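Local coordinates for protein galactan 1,3-beta-galactosidase (Phanerochaete chrysosporium, PDB 7BYS) that probably releases galactose from the ends of beta-1,3-galactan chains, such as those of arabinogalactan, and carries an appended carbohydrate-binding module that holds calcium, at residues F31-E36 against V57-Q62; S92-W97 against G120-K125; A155-N158 against F162-S165. All coordinates share one frame; numbering follows the deposited sequence. Where two conformers were deposited one is given.

The three contacts follow one another along the chain, each closing before the next opens, and each belongs to a different four-stranded antiparallel sheet. Together these fit three successive blades of the five-bladed beta-propeller of family 43 glycoside hydrolases. Contacts 1 and 2, with centres 16 Å apart, meet where adjacent blades pack: CZ of Phe34 lies 3.9 Å from OH of Tyr122. Contact 3 stands apart, its centre 23 Å from that of contact 2 and 28 Å from that of contact 1. The first two join strands two apart within a blade, whereas the third ties neighbouring hairpin strands near Asp137, a galactose-binding residue. Each contact thus fastens one sheet internally, and the first two also touch between sheets.

Contact 1 (F31-E36 against V57-Q62); sequences FYWFGE and VNWSRQ
The indole nitrogen NE1 of Trp59 sits beneath the rim of the Trp33 indole, 3.6 Å from its CE3, while it makes a weak hydrogen bond to the backbone O of Leu56, just before this segment. The two tryptophans form a T-shaped (edge-to-face) pair: the six-membered ring of Trp33 turns its edge to the face of the Trp59 five-membered ring, with centroids 4.9 Å apart and planes at 72°. CE3 of Trp33 stands over that face and comes within 3.5 Å of CE2 of Trp59. The same residue makes a second contact: CB of Trp33 lies over the six-membered ring of Trp59, 3.9 Å from its centroid, in a CH-pi contact. The backbone brings CB there, and the torsion that sets CG anti to the backbone N (chi1 -180°) carries the indole alongside, so that its CE3 edge meets the Trp59 face. At the far end of Trp59, CH2 is 4.0 Å from CB of Phe31, whose own ring leads away toward Val294.

Tryptophan suits both places: one large flat face receives the edge of another, and each N-H still finds a carbonyl, Trp33 NE1 giving a weak bond to Ala19 O. Strands 30-36 and 60-61 flank strand 48-53, and the wide indole of Trp59, beside strand 60-61, reaches past the middle strand to Trp33. Trp33 thus packs on Trp59 within its own sheet and on Tyr270 and Trp272 of another, consistent with a blade interface of a five-bladed beta-propeller.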
ATOM      1  N   PHE A  31      -1.815 -18.086  -3.262  1.00 11.56           N
ATOM      2  CA  PHE A  31      -2.254 -16.831  -2.675  1.00 10.34           C
ATOM      3  C   PHE A  31      -3.204 -16.123  -3.631  1.00 11.38           C
ATOM      4  O   PHE A  31      -3.008 -16.152  -4.853  1.00 11.68           O
ATOM      5  CB  PHE A  31      -1.060 -15.933  -2.337  1.00 12.45           C
ATOM      6  CG  PHE A  31      -0.252 -16.435  -1.170  1.00 12.64           C
ATOM      7  CD1 PHE A  31       0.741 -17.378  -1.362  1.00 14.72           C
ATOM      8  CD2 PHE A  31      -0.524 -16.003   0.122  1.00 12.96           C
ATOM      9  CE1 PHE A  31       1.479 -17.858  -0.289  1.00 14.23           C
ATOM     10  CE2 PHE A  31       0.214 -16.477   1.203  1.00 16.42           C
ATOM     11  CZ  PHE A  31       1.201 -17.407   0.998  1.00 16.23           C
ATOM     12  N   TYR A  32      -4.229 -15.492  -3.059  1.00 11.36           N
ATOM     13  CA  TYR A  32      -5.268 -14.768  -3.779  1.00 10.07           C
ATOM     14  C   TYR A  32      -5.257 -13.329  -3.296  1.00  9.71           C
ATOM     15  O   TYR A  32      -5.346 -13.075  -2.091  1.00 11.10           O
ATOM     16  CB  TYR A  32      -6.651 -15.406  -3.549  1.00  9.90           C
ATOM     17  CG  TYR A  32      -6.738 -16.795  -4.118  1.00 12.20           C
ATOM     18  CD1 TYR A  32      -6.185 -17.883  -3.442  1.00 12.42           C
ATOM     19  CD2 TYR A  32      -7.343 -17.017  -5.345  1.00 14.25           C
ATOM     20  CE1 TYR A  32      -6.238 -19.165  -3.986  1.00 14.54           C
ATOM     21  CE2 TYR A  32      -7.399 -18.296  -5.889  1.00 14.30           C
ATOM     22  CZ  TYR A  32      -6.842 -19.351  -5.207  1.00 15.81           C
ATOM     23  OH  TYR A  32      -6.899 -20.618  -5.752  1.00 19.42           O
ATOM     24  N   TRP A  33      -5.121 -12.400  -4.230  1.00  9.07           N
ATOM     25  CA  TRP A  33      -5.155 -10.972  -3.949  1.00  7.79           C
ATOM     26  C   TRP A  33      -6.457 -10.432  -4.521  1.00  8.68           C
ATOM     27  O   TRP A  33      -6.657 -10.448  -5.739  1.00  9.67           O
ATOM     28  CB  TRP A  33      -3.918 -10.325  -4.576  1.00  8.30           C
ATOM     29  CG  TRP A  33      -3.783  -8.839  -4.380  1.00  9.22           C
ATOM     30  CD1 TRP A  33      -4.641  -7.995  -3.725  1.00  8.41           C
ATOM     31  CD2 TRP A  33      -2.705  -8.020  -4.865  1.00  8.77           C
ATOM     32  NE1 TRP A  33      -4.157  -6.703  -3.780  1.00  8.44           N
ATOM     33  CE2 TRP A  33      -2.976  -6.691  -4.479  1.00  8.49           C
ATOM     34  CE3 TRP A  33      -1.545  -8.284  -5.610  1.00  9.65           C
ATOM     35  CZ2 TRP A  33      -2.117  -5.631  -4.791  1.00  9.21           C
ATOM     36  CZ3 TRP A  33      -0.699  -7.235  -5.924  1.00  9.50           C
ATOM     37  CH2 TRP A  33      -0.986  -5.922  -5.522  1.00  9.87           C
ATOM     38  N   PHE A  34      -7.357 -10.006  -3.635  1.00  8.34           N
ATOM     39  CA  PHE A  34      -8.596  -9.345  -4.002  1.00  8.22           C
ATOM     40  C   PHE A  34      -8.437  -7.850  -3.793  1.00  8.55           C
ATOM     41  O   PHE A  34      -7.776  -7.416  -2.853  1.00  8.97           O
ATOM     42  CB  PHE A  34      -9.745  -9.815  -3.108  1.00  9.30           C
ATOM     43  CG  PHE A  34      -9.986 -11.287  -3.159  1.00  8.67           C
ATOM     44  CD1 PHE A  34      -9.331 -12.144  -2.294  1.00 10.27           C
ATOM     45  CD2 PHE A  34     -10.874 -11.814  -4.073  1.00  9.89           C
ATOM     46  CE1 PHE A  34      -9.549 -13.516  -2.344  1.00 10.90           C
ATOM     47  CE2 PHE A  34     -11.090 -13.188  -4.129  1.00 11.88           C
ATOM     48  CZ  PHE A  34     -10.429 -14.034  -3.271  1.00  9.24           C
ATOM     49  N   GLY A  35      -9.067  -7.060  -4.649  1.00  8.00           N
ATOM     50  CA  GLY A  35      -8.971  -5.631  -4.432  1.00  8.84           C
ATOM     51  C   GLY A  35      -9.957  -4.881  -5.288  1.00  8.97           C
ATOM     52  O   GLY A  35     -10.723  -5.465  -6.058  1.00  9.97           O
ATOM     53  N   GLU A  36      -9.929  -3.560  -5.131  1.00  8.83           N
ATOM     54  CA  GLU A  36     -10.774  -2.668  -5.919  1.00  9.22           C
ATOM     55  C   GLU A  36     -10.157  -2.447  -7.297  1.00  7.70           C
ATOM     56  O   GLU A  36      -8.998  -2.039  -7.411  1.00 10.23           O
ATOM     57  CB  GLU A  36     -10.894  -1.321  -5.207  1.00  9.57           C
ATOM     58  CG  GLU A  36     -11.327  -1.427  -3.759  1.00 10.60           C
ATOM     59  CD  GLU A  36     -10.808  -0.278  -2.915  1.00 13.29           C
ATOM     60  OE1 GLU A  36     -10.296   0.712  -3.482  1.00 14.78           O
ATOM     61  OE2 GLU A  36     -10.870  -0.362  -1.677  1.00 10.46           O
ATOM     62  N   VAL A  57       4.606 -12.350  -6.086  1.00 13.87           N
ATOM     63  CA  VAL A  57       5.191 -11.331  -6.959  1.00 14.12           C
ATOM     64  C   VAL A  57       4.656 -11.436  -8.381  1.00 14.86           C
ATOM     65  O   VAL A  57       4.412 -10.419  -9.044  1.00 17.17           O
ATOM     66  CB  VAL A  57       6.730 -11.384  -6.925  1.00 17.90           C
ATOM     67  CG1 VAL A  57       7.326 -10.388  -7.911  1.00 24.55           C
ATOM     68  CG2 VAL A  57       7.223 -11.097  -5.519  1.00 20.86           C
ATOM     69  N   ASN A  58       4.456 -12.662  -8.854  1.00 13.31           N
ATOM     70  CA  ASN A  58       3.951 -12.909 -10.202  1.00 17.01           C
ATOM     71  C   ASN A  58       2.466 -13.246 -10.105  1.00 13.97           C
ATOM     72  O   ASN A  58       2.095 -14.370  -9.754  1.00 15.81           O
ATOM     73  CB  ASN A  58       4.750 -14.016 -10.875  1.00 19.67           C
ATOM     74  CG  ASN A  58       6.165 -13.586 -11.195  1.00 26.70           C
ATOM     75  OD1 ASN A  58       6.393 -12.818 -12.131  1.00 32.78           O
ATOM     76  ND2 ASN A  58       7.124 -14.066 -10.410  1.00 36.71           N
ATOM     77  N   TRP A  59       1.620 -12.276 -10.446  1.00 12.58           N
ATOM     78  CA  TRP A  59       0.187 -12.338 -10.198  1.00 11.27           C
ATOM     79  C   TRP A  59      -0.549 -12.553 -11.508  1.00 11.78           C
ATOM     80  O   TRP A  59      -0.328 -11.817 -12.478  1.00 13.92           O
ATOM     81  CB  TRP A  59      -0.298 -11.048  -9.529  1.00 11.93           C
ATOM     82  CG  TRP A  59       0.221 -10.888  -8.133  1.00 10.60           C
ATOM     83  CD1 TRP A  59       1.259 -10.105  -7.716  1.00 14.64           C
ATOM     84  CD2 TRP A  59      -0.288 -11.541  -6.963  1.00 10.66           C
ATOM     85  NE1 TRP A  59       1.432 -10.233  -6.356  1.00 11.59           N
ATOM     86  CE2 TRP A  59       0.504 -11.117  -5.868  1.00 10.34           C
ATOM     87  CE3 TRP A  59      -1.326 -12.452  -6.739  1.00 11.25           C
ATOM     88  CZ2 TRP A  59       0.271 -11.563  -4.560  1.00 10.76           C
ATOM     89  CZ3 TRP A  59      -1.553 -12.902  -5.437  1.00 10.12           C
ATOM     90  CH2 TRP A  59      -0.755 -12.456  -4.368  1.00 11.49           C
ATOM     91  N   SER A  60      -1.422 -13.552 -11.528  1.00 11.24           N
ATOM     92  CA  SER A  60      -2.187 -13.928 -12.707  1.00 12.21           C
ATOM     93  C   SER A  60      -3.642 -13.537 -12.485  1.00 12.06           C
ATOM     94  O   SER A  60      -4.273 -14.010 -11.535  1.00 13.31           O
ATOM     95  CB  SER A  60      -2.075 -15.438 -12.912  0.55 14.59           C
ATOM     96  OG  SER A  60      -2.680 -15.843 -14.123  0.55 15.99           O
ATOM     97  N   ARG A  61      -4.173 -12.681 -13.356  1.00 11.89           N
ATOM     98  CA  ARG A  61      -5.532 -12.183 -13.179  1.00 11.93           C
ATOM     99  C   ARG A  61      -6.570 -13.211 -13.616  1.00 15.22           C
ATOM    100  O   ARG A  61      -6.544 -13.694 -14.756  1.00 14.65           O
ATOM    101  CB  ARG A  61      -5.736 -10.863 -13.917  1.00 10.16           C
ATOM    102  CG  ARG A  61      -7.028 -10.211 -13.497  1.00 10.79           C
ATOM    103  CD  ARG A  61      -7.197  -8.816 -14.029  1.00 11.86           C
ATOM    104  NE  ARG A  61      -8.398  -8.232 -13.448  1.00 12.64           N
ATOM    105  CZ  ARG A  61      -8.783  -6.968 -13.593  1.00 14.31           C
ATOM    106  NH1 ARG A  61      -8.045  -6.126 -14.309  1.00 18.41           N
ATOM    107  NH2 ARG A  61      -9.911  -6.550 -13.023  1.00 13.54           N
ATOM    108  N   GLN A  62      -7.479 -13.543 -12.709  1.00 12.68           N
ATOM    109  CA  GLN A  62      -8.615 -14.400 -13.010  1.00 10.61           C
ATOM    110  C   GLN A  62      -9.841 -13.534 -13.257  1.00 11.81           C
ATOM    111  O   GLN A  62      -9.803 -12.306 -13.134  1.00 12.08           O
ATOM    112  CB  GLN A  62      -8.870 -15.378 -11.856  1.00 14.11           C
ATOM    113  CG  GLN A  62      -7.610 -16.019 -11.309  1.00 13.60           C
ATOM    114  CD  GLN A  62      -6.909 -16.860 -12.345  1.00 16.30           C
ATOM    115  OE1 GLN A  62      -7.536 -17.680 -13.017  1.00 16.88           O
ATOM    116  NE2 GLN A  62      -5.598 -16.666 -12.484  1.00 16.65           N
TER

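Contact 2 (S92-W97 against G120-K125); sequences SEYVMW and GPYTYK
Met96 and Tyr122 meet through CH-pi and Met-aromatic contacts. The methyl CE of Met96 stands over one face of the Tyr122 ring, 3.9 Å from its centroid and only 10° off the ring normal. SD lies above the same ring at a more distant 5.1 Å. The methionine begins extended, with CG anti to the backbone N (chi1 179°), then bends at chi3 (-64°), and this bend brings the methyl back over the ring. A flexible, unbranched thioether suits a place where one methyl must settle on an aromatic face.

Apolar contacts fill the rest. CB of Met96 lies 3.9 Å from CD2 of Tyr122, and CB of Tyr94 is equally far from CE2 of Tyr122. The ring of Tyr94 itself leads off toward Phe87, Leu25 and Val27.

The polar end of Tyr122 passes close to Tyr94, with OH 3.4 Å from CB, but its hydrogen bond goes to the backbone O of Pro118. Tyrosine suits the place: its ring is buried against Met96 and Tyr94 while its hydroxyl bonds to Pro118 O. At the margin, the opposite charges of Glu93 OE2 and Lys125 NZ remain 5.8 Å apart, too far for a salt bridge.

Strands 93-101 and 123-128 flank strand 109-115 in what is consistent with one blade. The chemistry implies that Tyr122, just before strand 123-128, reaches across chiefly for dispersion and shape, the hydroxyl bond probably helping to set how deep the ring lies.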
ATOM      1  N   SER A  92     -17.671 -25.080   3.996  1.00 11.48           N
ATOM      2  CA  SER A  92     -16.844 -25.174   2.788  1.00 11.90           C
ATOM      3  C   SER A  92     -17.138 -24.024   1.826  1.00 14.67           C
ATOM      4  O   SER A  92     -17.380 -24.216   0.632  1.00 13.85           O
ATOM      5  CB  SER A  92     -16.997 -26.535   2.108  0.61 15.17           C
ATOM      6  OG  SER A  92     -16.723 -27.580   3.024  0.61 16.01           O
ATOM      7  N   GLU A  93     -17.118 -22.806   2.360  1.00 11.34           N
ATOM      8  CA  GLU A  93     -17.556 -21.634   1.625  1.00 12.42           C
ATOM      9  C   GLU A  93     -16.574 -20.495   1.847  1.00 11.52           C
ATOM     10  O   GLU A  93     -16.107 -20.275   2.971  1.00 10.24           O
ATOM     11  CB  GLU A  93     -18.929 -21.202   2.142  1.00 12.93           C
ATOM     12  CG  GLU A  93     -19.578 -20.105   1.345  1.00 16.14           C
ATOM     13  CD  GLU A  93     -21.007 -19.866   1.768  1.00 16.70           C
ATOM     14  OE1 GLU A  93     -21.226 -19.484   2.944  1.00 17.75           O
ATOM     15  OE2 GLU A  93     -21.917 -20.071   0.933  1.00 19.72           O
ATOM     16  N   TYR A  94     -16.265 -19.776   0.769  1.00 10.05           N
ATOM     17  CA  TYR A  94     -15.494 -18.543   0.853  1.00 10.50           C
ATOM     18  C   TYR A  94     -16.446 -17.384   1.081  1.00  9.70           C
ATOM     19  O   TYR A  94     -17.478 -17.275   0.413  1.00 11.04           O
ATOM     20  CB  TYR A  94     -14.682 -18.330  -0.427  1.00 10.40           C
ATOM     21  CG  TYR A  94     -13.662 -19.421  -0.618  1.00 10.31           C
ATOM     22  CD1 TYR A  94     -12.387 -19.314  -0.084  1.00 12.11           C
ATOM     23  CD2 TYR A  94     -13.992 -20.592  -1.295  1.00 11.80           C
ATOM     24  CE1 TYR A  94     -11.466 -20.329  -0.223  1.00 14.25           C
ATOM     25  CE2 TYR A  94     -13.086 -21.595  -1.442  1.00 13.09           C
ATOM     26  CZ  TYR A  94     -11.827 -21.466  -0.910  1.00 13.89           C
ATOM     27  OH  TYR A  94     -10.927 -22.491  -1.074  1.00 19.69           O
ATOM     28  N   VAL A  95     -16.111 -16.529   2.042  1.00  8.98           N
ATOM     29  CA  VAL A  95     -16.977 -15.426   2.428  1.00  8.68           C
ATOM     30  C   VAL A  95     -16.191 -14.139   2.274  1.00  7.55           C
ATOM     31  O   VAL A  95     -15.132 -13.976   2.900  1.00  8.59           O
ATOM     32  CB  VAL A  95     -17.524 -15.584   3.855  1.00  8.87           C
ATOM     33  CG1 VAL A  95     -18.548 -14.509   4.125  1.00  9.36           C
ATOM     34  CG2 VAL A  95     -18.138 -16.988   4.035  1.00 11.43           C
ATOM     35  N   MET A  96     -16.704 -13.242   1.433  1.00  8.55           N
ATOM     36  CA  MET A  96     -16.128 -11.927   1.198  1.00  8.33           C
ATOM     37  C   MET A  96     -16.903 -10.882   1.985  1.00  9.50           C
ATOM     38  O   MET A  96     -18.137 -10.850   1.932  1.00  9.53           O
ATOM     39  CB  MET A  96     -16.179 -11.583  -0.292  1.00  9.05           C
ATOM     40  CG  MET A  96     -15.606 -10.210  -0.623  1.00  9.73           C
ATOM     41  SD  MET A  96     -15.917  -9.762  -2.354  1.00 11.23           S
ATOM     42  CE  MET A  96     -14.971 -11.017  -3.228  1.00 14.43           C
ATOM     43  N   TRP A  97     -16.184 -10.022   2.707  1.00  7.65           N
ATOM     44  CA  TRP A  97     -16.762  -8.824   3.307  1.00  8.49           C
ATOM     45  C   TRP A  97     -16.137  -7.592   2.663  1.00  8.27           C
ATOM     46  O   TRP A  97     -14.999  -7.629   2.174  1.00  8.72           O
ATOM     47  CB  TRP A  97     -16.511  -8.768   4.824  1.00  9.57           C
ATOM     48  CG  TRP A  97     -17.321  -9.752   5.609  1.00  8.35           C
ATOM     49  CD1 TRP A  97     -17.334 -11.104   5.452  1.00 10.79           C
ATOM     50  CD2 TRP A  97     -18.232  -9.456   6.675  1.00  8.61           C
ATOM     51  NE1 TRP A  97     -18.214 -11.674   6.346  1.00 10.52           N
ATOM     52  CE2 TRP A  97     -18.767 -10.684   7.117  1.00  8.31           C
ATOM     53  CE3 TRP A  97     -18.660  -8.272   7.291  1.00 12.16           C
ATOM     54  CZ2 TRP A  97     -19.715 -10.762   8.149  1.00 10.36           C
ATOM     55  CZ3 TRP A  97     -19.597  -8.350   8.321  1.00 10.68           C
ATOM     56  CH2 TRP A  97     -20.109  -9.587   8.739  1.00 11.68           C
ATOM     57  N   GLY A 120     -14.426 -17.298  -7.154  1.00 13.01           N
ATOM     58  CA  GLY A 120     -15.831 -17.179  -7.424  1.00 15.49           C
ATOM     59  C   GLY A 120     -16.122 -17.388  -8.893  1.00 15.72           C
ATOM     60  O   GLY A 120     -15.606 -18.321  -9.512  1.00 17.57           O
ATOM     61  N   PRO A 121     -16.922 -16.501  -9.495  1.00 16.79           N
ATOM     62  CA  PRO A 121     -17.464 -15.241  -8.962  1.00 15.63           C
ATOM     63  C   PRO A 121     -18.377 -15.403  -7.757  1.00 15.83           C
ATOM     64  O   PRO A 121     -19.013 -16.449  -7.585  1.00 17.41           O
ATOM     65  CB  PRO A 121     -18.268 -14.678 -10.141  1.00 17.70           C
ATOM     66  CG  PRO A 121     -17.657 -15.312 -11.344  1.00 22.56           C
ATOM     67  CD  PRO A 121     -17.291 -16.694 -10.908  1.00 21.84           C
ATOM     68  N   TYR A 122     -18.418 -14.374  -6.921  1.00 14.53           N
ATOM     69  CA  TYR A 122     -19.159 -14.393  -5.672  1.00 13.03           C
ATOM     70  C   TYR A 122     -20.590 -13.917  -5.889  1.00 14.06           C
ATOM     71  O   TYR A 122     -20.891 -13.191  -6.840  1.00 15.09           O
ATOM     72  CB  TYR A 122     -18.463 -13.501  -4.627  1.00 12.28           C
ATOM     73  CG  TYR A 122     -17.213 -14.115  -4.050  1.00  9.95           C
ATOM     74  CD1 TYR A 122     -16.091 -14.338  -4.847  1.00 10.63           C
ATOM     75  CD2 TYR A 122     -17.152 -14.487  -2.700  1.00 11.57           C
ATOM     76  CE1 TYR A 122     -14.951 -14.917  -4.331  1.00 11.34           C
ATOM     77  CE2 TYR A 122     -16.010 -15.058  -2.172  1.00 10.56           C
ATOM     78  CZ  TYR A 122     -14.914 -15.270  -2.991  1.00 11.11           C
ATOM     79  OH  TYR A 122     -13.770 -15.846  -2.508  1.00 11.74           O
ATOM     80  N   THR A 123     -21.470 -14.315  -4.974  1.00 12.08           N
ATOM     81  CA  THR A 123     -22.881 -13.945  -5.003  1.00 14.24           C
ATOM     82  C   THR A 123     -23.171 -13.023  -3.823  1.00 13.11           C
ATOM     83  O   THR A 123     -23.002 -13.417  -2.662  1.00 14.71           O
ATOM     84  CB  THR A 123     -23.770 -15.192  -4.949  1.00 21.12           C
ATOM     85  OG1 THR A 123     -23.411 -15.997  -3.825  1.00 20.99           O
ATOM     86  CG2 THR A 123     -23.623 -16.014  -6.219  1.00 21.65           C
ATOM     87  N   TYR A 124     -23.579 -11.795  -4.131  1.00 14.76           N
ATOM     88  CA  TYR A 124     -23.827 -10.781  -3.120  1.00 13.60           C
ATOM     89  C   TYR A 124     -25.071 -11.135  -2.321  1.00 16.24           C
ATOM     90  O   TYR A 124     -26.104 -11.508  -2.887  1.00 16.85           O
ATOM     91  CB  TYR A 124     -24.010  -9.451  -3.847  1.00 13.73           C
ATOM     92  CG  TYR A 124     -24.479  -8.258  -3.047  1.00 13.33           C
ATOM     93  CD1 TYR A 124     -23.746  -7.767  -1.972  1.00 13.62           C
ATOM     94  CD2 TYR A 124     -25.623  -7.573  -3.423  1.00 15.95           C
ATOM     95  CE1 TYR A 124     -24.166  -6.646  -1.273  1.00 12.92           C
ATOM     96  CE2 TYR A 124     -26.055  -6.465  -2.735  1.00 17.33           C
ATOM     97  CZ  TYR A 124     -25.316  -5.994  -1.668  1.00 13.14           C
ATOM     98  OH  TYR A 124     -25.769  -4.882  -1.006  1.00 16.36           O
ATOM     99  N   LYS A 125     -24.972 -11.009  -1.000  1.00 13.73           N
ATOM    100  CA  LYS A 125     -26.042 -11.354  -0.079  1.00 15.97           C
ATOM    101  C   LYS A 125     -26.734 -10.140   0.512  1.00 17.83           C
ATOM    102  O   LYS A 125     -27.730 -10.301   1.228  1.00 17.09           O
ATOM    103  CB  LYS A 125     -25.499 -12.209   1.074  1.00 15.76           C
ATOM    104  CG  LYS A 125     -24.860 -13.522   0.648  1.00 20.38           C
ATOM    105  CD  LYS A 125     -25.861 -14.428  -0.057  1.00 27.20           C
ATOM    106  CE  LYS A 125     -25.775 -15.856   0.463  1.00 35.34           C
ATOM    107  NZ  LYS A 125     -25.867 -15.927   1.955  1.00 35.14           N
TER

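Contact 3 (A155-N158 against F162-S165); sequences ASDN and FKIS
The ring of Phe162 meets Ala155 obliquely, its CD1 4.1 Å from the backbone N of Ala155, while Leu153 and Pro189 also touch this side chain. The other flat group, the carboxylate of Asp157, takes the ammonium of Lys163 from above its plane, NZ standing 37° out of it at OD2. Both lie near the turn of a beta hairpin formed by strands 150-156 and 161-167, where Ala155 and Phe162 make an antiparallel non-hydrogen-bonded pair with CA atoms 4.7 Å apart. The small side chain of Ala155 shares its sheet face with Phe162 and comes within about 5 Å of that of Asp137, which binds galactose.

Lys163 carries the polar half of the contact. Its chain is extended beyond CG and runs alongside Ser156, with CD 3.5 Å from the serine CB. Lysine suits the place because so long a chain spans from its strand to the turn, where one ammonium reaches two acceptors: NZ donates to Ser156 OG at 2.9 Å and forms a salt bridge to Asp157 OD2 at 3.1 Å. Ser156 OG is also hydrogen-bonded to Asp134 O, and Asp157 OD2 to Asn161 ND2, so second partners hold both acceptors. OG of Ser156 is turned anti to its own nitrogen (chi1 -170°), which sets it before the ammonium. A methionine in place of Lys163 would probably leave the Asp157 carboxylate without its countercharge and Ser156 OG without this donor. A water closes the cluster, donating to Asp157 OD1 at 2.6 Å and accepting a weak bond from Lys163 NZ at 3.3 Å.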
ATOM      1  N   ALA A 155     -14.063   1.023  11.529  1.00  9.05           N
ATOM      2  CA  ALA A 155     -14.278   2.399  11.953  1.00  7.79           C
ATOM      3  C   ALA A 155     -15.778   2.643  12.053  1.00  9.20           C
ATOM      4  O   ALA A 155     -16.514   2.479  11.071  1.00 10.00           O
ATOM      5  CB  ALA A 155     -13.648   3.346  10.934  1.00 10.44           C
ATOM      6  N   SER A 156     -16.235   3.022  13.236  1.00 11.06           N
ATOM      7  CA  SER A 156     -17.657   3.129  13.515  1.00 10.34           C
ATOM      8  C   SER A 156     -17.956   4.524  14.056  1.00 12.84           C
ATOM      9  O   SER A 156     -17.053   5.348  14.250  1.00 12.02           O
ATOM     10  CB  SER A 156     -18.081   2.019  14.490  1.00 10.70           C
ATOM     11  OG  SER A 156     -19.495   1.955  14.618  1.00 12.94           O
ATOM     12  N   ASP A 157     -19.248   4.795  14.265  1.00 14.53           N
ATOM     13  CA  ASP A 157     -19.730   6.040  14.872  1.00 16.19           C
ATOM     14  C   ASP A 157     -19.094   7.274  14.222  1.00 14.76           C
ATOM     15  O   ASP A 157     -18.361   8.041  14.849  1.00 14.63           O
ATOM     16  CB  ASP A 157     -19.570   6.015  16.398  1.00 15.19           C
ATOM     17  CG  ASP A 157     -20.227   4.789  17.037  1.00 16.93           C
ATOM     18  OD1 ASP A 157     -21.316   4.391  16.583  1.00 24.51           O
ATOM     19  OD2 ASP A 157     -19.643   4.205  17.970  1.00 21.37           O
ATOM     20  N   ASN A 158     -19.376   7.438  12.927  1.00 13.81           N
ATOM     21  CA  ASN A 158     -18.855   8.563  12.146  1.00 14.39           C
ATOM     22  C   ASN A 158     -17.330   8.620  12.212  1.00 15.98           C
ATOM     23  O   ASN A 158     -16.732   9.686  12.339  1.00 14.97           O
ATOM     24  CB  ASN A 158     -19.495   9.892  12.559  0.55 17.66           C
ATOM     25  CG  ASN A 158     -20.968   9.969  12.198  0.55 19.03           C
ATOM     26  OD1 ASN A 158     -21.436   9.283  11.288  0.55 26.55           O
ATOM     27  ND2 ASN A 158     -21.706  10.813  12.907  0.55 28.13           N
ATOM     28  N   PHE A 162     -13.360   3.025  17.132  1.00  9.40           N
ATOM     29  CA  PHE A 162     -12.872   1.851  16.424  1.00  9.49           C
ATOM     30  C   PHE A 162     -13.322   0.585  17.140  1.00  9.24           C
ATOM     31  O   PHE A 162     -13.114   0.441  18.350  1.00 11.43           O
ATOM     32  CB  PHE A 162     -11.345   1.855  16.335  1.00 11.85           C
ATOM     33  CG  PHE A 162     -10.825   0.722  15.522  1.00  9.08           C
ATOM     34  CD1 PHE A 162     -10.911   0.766  14.139  1.00 11.10           C
ATOM     35  CD2 PHE A 162     -10.314  -0.412  16.129  1.00 10.34           C
ATOM     36  CE1 PHE A 162     -10.466  -0.305  13.374  1.00 11.03           C
ATOM     37  CE2 PHE A 162      -9.880  -1.486  15.375  1.00 11.45           C
ATOM     38  CZ  PHE A 162      -9.959  -1.431  14.004  1.00 13.05           C
ATOM     39  N   LYS A 163     -13.898  -0.346  16.388  1.00  8.97           N
ATOM     40  CA  LYS A 163     -14.530  -1.518  16.965  1.00  9.57           C
ATOM     41  C   LYS A 163     -13.951  -2.810  16.406  1.00  8.81           C
ATOM     42  O   LYS A 163     -13.581  -2.895  15.225  1.00  9.13           O
ATOM     43  CB  LYS A 163     -16.031  -1.493  16.711  1.00  9.90           C
ATOM     44  CG  LYS A 163     -16.727  -0.395  17.492  1.00 11.03           C
ATOM     45  CD  LYS A 163     -18.201  -0.278  17.157  1.00 12.31           C
ATOM     46  CE  LYS A 163     -18.822   0.871  17.953  1.00 13.01           C
ATOM     47  NZ  LYS A 163     -20.157   1.244  17.396  1.00 16.24           N
ATOM     48  N   ILE A 164     -13.917  -3.825  17.262  1.00  8.64           N
ATOM     49  CA  ILE A 164     -13.662  -5.201  16.869  1.00  8.33           C
ATOM     50  C   ILE A 164     -14.849  -6.016  17.346  1.00 10.24           C
ATOM     51  O   ILE A 164     -15.224  -5.930  18.522  1.00 11.29           O
ATOM     52  CB  ILE A 164     -12.371  -5.732  17.504  1.00  7.66           C
ATOM     53  CG1 ILE A 164     -11.188  -4.859  17.061  1.00  9.39           C
ATOM     54  CG2 ILE A 164     -12.167  -7.186  17.120  1.00 10.24           C
ATOM     55  CD1 ILE A 164      -9.873  -5.238  17.711  1.00 11.91           C
ATOM     56  N   SER A 165     -15.460  -6.775  16.443  1.00  9.48           N
ATOM     57  CA  SER A 165     -16.644  -7.537  16.810  1.00 10.01           C
ATOM     58  C   SER A 165     -16.568  -8.920  16.194  1.00 10.57           C
ATOM     59  O   SER A 165     -16.070  -9.076  15.080  1.00 10.03           O
ATOM     60  CB  SER A 165     -17.906  -6.825  16.338  1.00 10.81           C
ATOM     61  OG  SER A 165     -18.042  -5.575  16.998  1.00 10.96           O
TER
HETATM   62  O   HOH W   1     -22.861   2.979  18.136  1.00 35.04           O